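Long-range contacts in protein CT_858 (Chlamydia trachomatis, PDB 3DPM), which probably acts as a serine-type endopeptidase, cutting peptide bonds within protein chains: residues 253-258 / 338-343; 456-461 / 483-488. All blocks are in the same frame, centred on the assembly; numbering follows the deposited sequence.

Interaction 1 of 2, residues 253-258 / 338-343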
# COMPACT_ATOMS: atom_id res chain seq x y z
N TYR A 253 14.21 13.25 -25.11
CA TYR A 253 15.17 13.49 -24.04
C TYR A 253 14.75 13.13 -22.63
O TYR A 253 15.54 13.22 -21.70
CB TYR A 253 15.62 14.95 -24.06
CG TYR A 253 16.48 15.27 -25.24
CD1 TYR A 253 15.92 15.73 -26.44
CD2 TYR A 253 17.86 15.07 -25.19
CE1 TYR A 253 16.72 15.98 -27.56
CE2 TYR A 253 18.67 15.31 -26.29
CZ TYR A 253 18.10 15.77 -27.47
OH TYR A 253 18.90 16.01 -28.56
N ASN A 254 13.50 12.72 -22.46
CA ASN A 254 13.03 12.35 -21.13
C ASN A 254 13.61 11.03 -20.65
O ASN A 254 13.93 10.15 -21.45
CB ASN A 254 11.50 12.26 -21.11
CG ASN A 254 10.83 13.61 -21.23
OD1 ASN A 254 9.61 13.70 -21.29
ND2 ASN A 254 11.63 14.66 -21.26
N ILE A 255 13.76 10.92 -19.34
CA ILE A 255 14.27 9.69 -18.75
C ILE A 255 13.20 8.66 -19.07
O ILE A 255 12.02 8.92 -18.86
CB ILE A 255 14.39 9.80 -17.21
CG1 ILE A 255 15.33 10.94 -16.83
CG2 ILE A 255 14.89 8.47 -16.63
CD1 ILE A 255 16.73 10.77 -17.36
N GLY A 256 13.60 7.51 -19.59
CA GLY A 256 12.64 6.48 -19.91
C GLY A 256 12.02 6.57 -21.28
O GLY A 256 11.14 5.79 -21.62
N SER A 257 12.47 7.53 -22.09
CA SER A 257 11.94 7.66 -23.44
C SER A 257 12.25 6.38 -24.23
O SER A 257 13.38 5.90 -24.22
CB SER A 257 12.55 8.86 -24.14
OG SER A 257 12.15 8.89 -25.50
N THR A 258 11.24 5.85 -24.91
CA THR A 258 11.43 4.63 -25.70
C THR A 258 12.49 4.78 -26.79
O THR A 258 13.42 3.99 -26.87
CB THR A 258 10.10 4.17 -26.35
OG1 THR A 258 9.16 3.84 -25.32
CG2 THR A 258 10.33 2.94 -27.21
N GLN A 338 21.42 2.41 -23.65
CA GLN A 338 20.76 2.32 -22.35
C GLN A 338 20.83 3.62 -21.54
O GLN A 338 20.69 3.59 -20.32
CB GLN A 338 21.38 1.19 -21.54
CG GLN A 338 20.42 0.57 -20.55
CD GLN A 338 21.00 0.45 -19.16
OE1 GLN A 338 20.51 -0.32 -18.34
NE2 GLN A 338 22.06 1.21 -18.88
N THR A 339 21.03 4.75 -22.21
CA THR A 339 21.10 6.04 -21.53
C THR A 339 19.72 6.54 -21.10
O THR A 339 18.70 6.09 -21.62
CB THR A 339 21.71 7.10 -22.44
OG1 THR A 339 20.94 7.16 -23.65
CG2 THR A 339 23.17 6.77 -22.77
N ASN A 340 19.69 7.47 -20.15
CA ASN A 340 18.41 8.03 -19.68
C ASN A 340 17.39 6.95 -19.35
O ASN A 340 16.26 6.99 -19.85
CB ASN A 340 17.82 8.96 -20.75
CG ASN A 340 18.65 10.20 -20.94
OD1 ASN A 340 19.81 10.25 -20.53
ND2 ASN A 340 18.08 11.21 -21.59
N ASN A 341 17.79 6.01 -18.49
CA ASN A 341 16.95 4.90 -18.07
C ASN A 341 16.75 5.02 -16.56
O ASN A 341 17.71 5.08 -15.81
CB ASN A 341 17.64 3.57 -18.40
CG ASN A 341 16.78 2.37 -18.09
OD1 ASN A 341 16.12 2.32 -17.05
ND2 ASN A 341 16.78 1.38 -19.00
N PRO A 342 15.49 5.04 -16.09
CA PRO A 342 15.22 5.16 -14.65
C PRO A 342 15.32 3.88 -13.82
O PRO A 342 15.16 3.92 -12.60
CB PRO A 342 13.81 5.76 -14.62
CG PRO A 342 13.15 5.06 -15.80
CD PRO A 342 14.24 5.13 -16.88
N GLY A 343 15.59 2.75 -14.47
CA GLY A 343 15.67 1.50 -13.74
C GLY A 343 14.26 0.89 -13.66
O GLY A 343 13.41 1.24 -14.47
O HOH W 1 16.21 9.82 -23.56

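Interaction 2 of 2, residues 456-461 / 483-488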
# COMPACT_ATOMS: atom_id res chain seq x y z
N PRO A 456 29.88 -9.96 -29.74
CA PRO A 456 30.23 -8.81 -28.90
C PRO A 456 29.20 -7.69 -28.84
O PRO A 456 28.45 -7.44 -29.79
CB PRO A 456 31.57 -8.36 -29.48
CG PRO A 456 31.49 -8.79 -30.90
CD PRO A 456 30.89 -10.16 -30.79
N ILE A 457 29.17 -7.00 -27.69
CA ILE A 457 28.22 -5.93 -27.45
C ILE A 457 28.85 -4.64 -26.94
O ILE A 457 29.83 -4.65 -26.20
CB ILE A 457 27.17 -6.35 -26.39
CG1 ILE A 457 26.54 -7.69 -26.78
CG2 ILE A 457 26.09 -5.28 -26.26
CD1 ILE A 457 25.62 -8.28 -25.71
N CYS A 458 28.26 -3.53 -27.37
CA CYS A 458 28.70 -2.21 -26.95
C CYS A 458 27.47 -1.60 -26.28
O CYS A 458 26.40 -1.53 -26.89
CB CYS A 458 29.10 -1.36 -28.16
SG CYS A 458 29.73 0.28 -27.68
N VAL A 459 27.63 -1.18 -25.03
CA VAL A 459 26.54 -0.59 -24.27
C VAL A 459 26.81 0.89 -24.00
O VAL A 459 27.86 1.24 -23.46
CB VAL A 459 26.37 -1.32 -22.91
CG1 VAL A 459 25.20 -0.74 -22.13
CG2 VAL A 459 26.17 -2.80 -23.15
N LEU A 460 25.86 1.75 -24.37
CA LEU A 460 25.97 3.20 -24.16
C LEU A 460 25.28 3.61 -22.86
O LEU A 460 24.08 3.39 -22.69
CB LEU A 460 25.32 3.95 -25.33
CG LEU A 460 25.74 3.45 -26.72
CD1 LEU A 460 25.14 4.36 -27.77
CD2 LEU A 460 27.27 3.41 -26.82
N ILE A 461 26.05 4.22 -21.96
CA ILE A 461 25.52 4.64 -20.66
C ILE A 461 25.78 6.12 -20.36
O ILE A 461 26.62 6.76 -21.01
CB ILE A 461 26.19 3.84 -19.52
CG1 ILE A 461 27.70 4.06 -19.57
CG2 ILE A 461 25.86 2.35 -19.65
CD1 ILE A 461 28.42 3.65 -18.30
N LEU A 483 31.38 -3.98 -23.92
CA LEU A 483 32.20 -2.77 -23.95
C LEU A 483 31.25 -1.68 -23.46
O LEU A 483 30.19 -1.48 -24.04
CB LEU A 483 32.62 -2.46 -25.39
CG LEU A 483 33.94 -1.75 -25.71
CD1 LEU A 483 33.73 -0.86 -26.94
CD2 LEU A 483 34.42 -0.93 -24.54
N ILE A 484 31.62 -0.99 -22.39
CA ILE A 484 30.79 0.05 -21.82
C ILE A 484 31.30 1.40 -22.28
O ILE A 484 32.45 1.76 -21.99
CB ILE A 484 30.83 -0.01 -20.28
CG1 ILE A 484 30.71 -1.47 -19.82
CG2 ILE A 484 29.73 0.83 -19.70
CD1 ILE A 484 29.43 -2.17 -20.31
N VAL A 485 30.46 2.14 -22.99
CA VAL A 485 30.85 3.44 -23.52
C VAL A 485 29.90 4.58 -23.14
O VAL A 485 28.69 4.42 -23.17
CB VAL A 485 30.95 3.36 -25.07
CG1 VAL A 485 31.24 4.73 -25.67
CG2 VAL A 485 32.05 2.36 -25.44
N GLY A 486 30.47 5.73 -22.79
CA GLY A 486 29.67 6.89 -22.41
C GLY A 486 30.22 7.59 -21.19
O GLY A 486 31.40 7.94 -21.14
N THR A 487 29.37 7.80 -20.19
CA THR A 487 29.78 8.44 -18.95
C THR A 487 29.18 7.77 -17.71
O THR A 487 28.06 7.27 -17.74
CB THR A 487 29.41 9.95 -18.92
OG1 THR A 487 28.00 10.10 -19.14
CG2 THR A 487 30.17 10.71 -20.00
N ARG A 488 29.96 7.78 -16.63
CA ARG A 488 29.61 7.20 -15.34
C ARG A 488 28.11 7.30 -15.00
O ARG A 488 27.49 8.36 -15.17
CB ARG A 488 30.45 7.89 -14.27
CG ARG A 488 30.27 7.39 -12.84
CD ARG A 488 31.07 8.26 -11.87
NE ARG A 488 32.50 8.23 -12.19
CZ ARG A 488 33.32 7.22 -11.90
NH1 ARG A 488 32.86 6.15 -11.27
NH2 ARG A 488 34.59 7.27 -12.27

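Interaction 1 of 2, residues 253-258 / 338-343
Gly256 meets Asn340 at the corner of a type II beta turn, Asn254 to Ser257, that docks on the loop following strand 333-337. Gly256 N gives a nearly straight hydrogen bond to Asn340 O, 2.7 Å long with 172° at the hydrogen, approaching from 30° outside the carbonyl plane. Glycine fits this third place of the turn, since its positive phi would press a CB against the carbonyl oxygen of Ile255. Beside the bond, the branches of Ile255 divide the loop between them. CG2, turned anti to the backbone N, lies over the face of the Pro342 ring, 3.4 Å from CD, while CD1 rests 4.0 Å from Asn340 CB. The Asn340 side chain crosses that of Ile255 at about a right angle and brings its amide to the residue just ahead of the turn, where ND2 is 3.2 Å from Tyr253 O. A water takes a weak bond from ND2 and donates to Asn254 O.

Further out, Arg297 joins both backbones, its NE taken by Ser257 O and its NH2 by Thr339 O. Asp465 OD1 accepts from Asn341 N, and Gly343 touches a bound lactacystin-type compound. Short, polar Asn341 opens an Asx turn that this glycine completes: Gly343 N donates to Asn341 OD1 at 2.7 Å, in the plane of the amide.

Interaction 2 of 2, residues 456-461 / 483-488
Ile461 and Ile484 make a close apolar touch between two neighbouring parallel strands, with Ile461 CD1 3.4 Å from Ile484 CG2. Ile461 carries CG1 between its backbone N and carbonyl carbon (chi1 59°), and this torsion swings the chain across to the next strand, where the two isoleucines meet at a slant. On the same face Val459 stands beside Ile484, its CB 4.1 Å from Ile484 CD1. These branched aliphatic side chains suit extended backbone, and helix 468-478 lies over them: Phe472 and Leu476 pack on Val459, Pro473 on Ile461 and Lys477 on Ile484.

The other face holds Cys458, Leu460, Leu483 and Val485. Leu460 and Val485 run side by side in the same direction, with Leu460 CD2 4.1 Å from Val485 CB. The small Cys458 sets SG anti to its backbone N (chi1 -177°) and meets Val485 CG2 at 3.8 Å, diagonally across the register. Helix 549-563 covers this side, with Leu558 against Val485 and Leu562 against Leu483.

Between the two layers the backbones form a parallel ladder. Val459 gives its N to Leu483 O and receives Val485 N on its own O, both at 2.8 Å, so one residue bonds to the two flanking its partner Ile484. The last rung, Thr487 N to Ile461 O at 3.1 Å, comes from above the carbonyl plane. Just before it Gly486, in a backbone shape awkward for other residues, has no CB to strike Ile461 O. The strands, twisted by 31°, and the helix joining them make a beta-alpha-beta unit, the building block of the ClpP/crotonase-like core expected of S41 peptidases.

Overall arrangement
Interaction 2 is a largely buried contact, where two strands of the mixed sheet share a regular ladder and apolar layers on both faces. Interaction 1 is only partly buried and joins irregular loops through one backbone bond, a bridging water and the Asn340 amide, with the isoleucine-proline touch as its main apolar element. The two are neighbours, their centres about 15 Å apart. Strand 457-461 also pairs with strand 333-337, whose continuation supplies segment 338-343; Gln338 N lies 3.0 Å from Leu460 O, a probable hydrogen bond, and Thr339 CG2 packs on Ile461. Strand 333-337 thus leads from the core into the loop that reaches the ligand at Gly343.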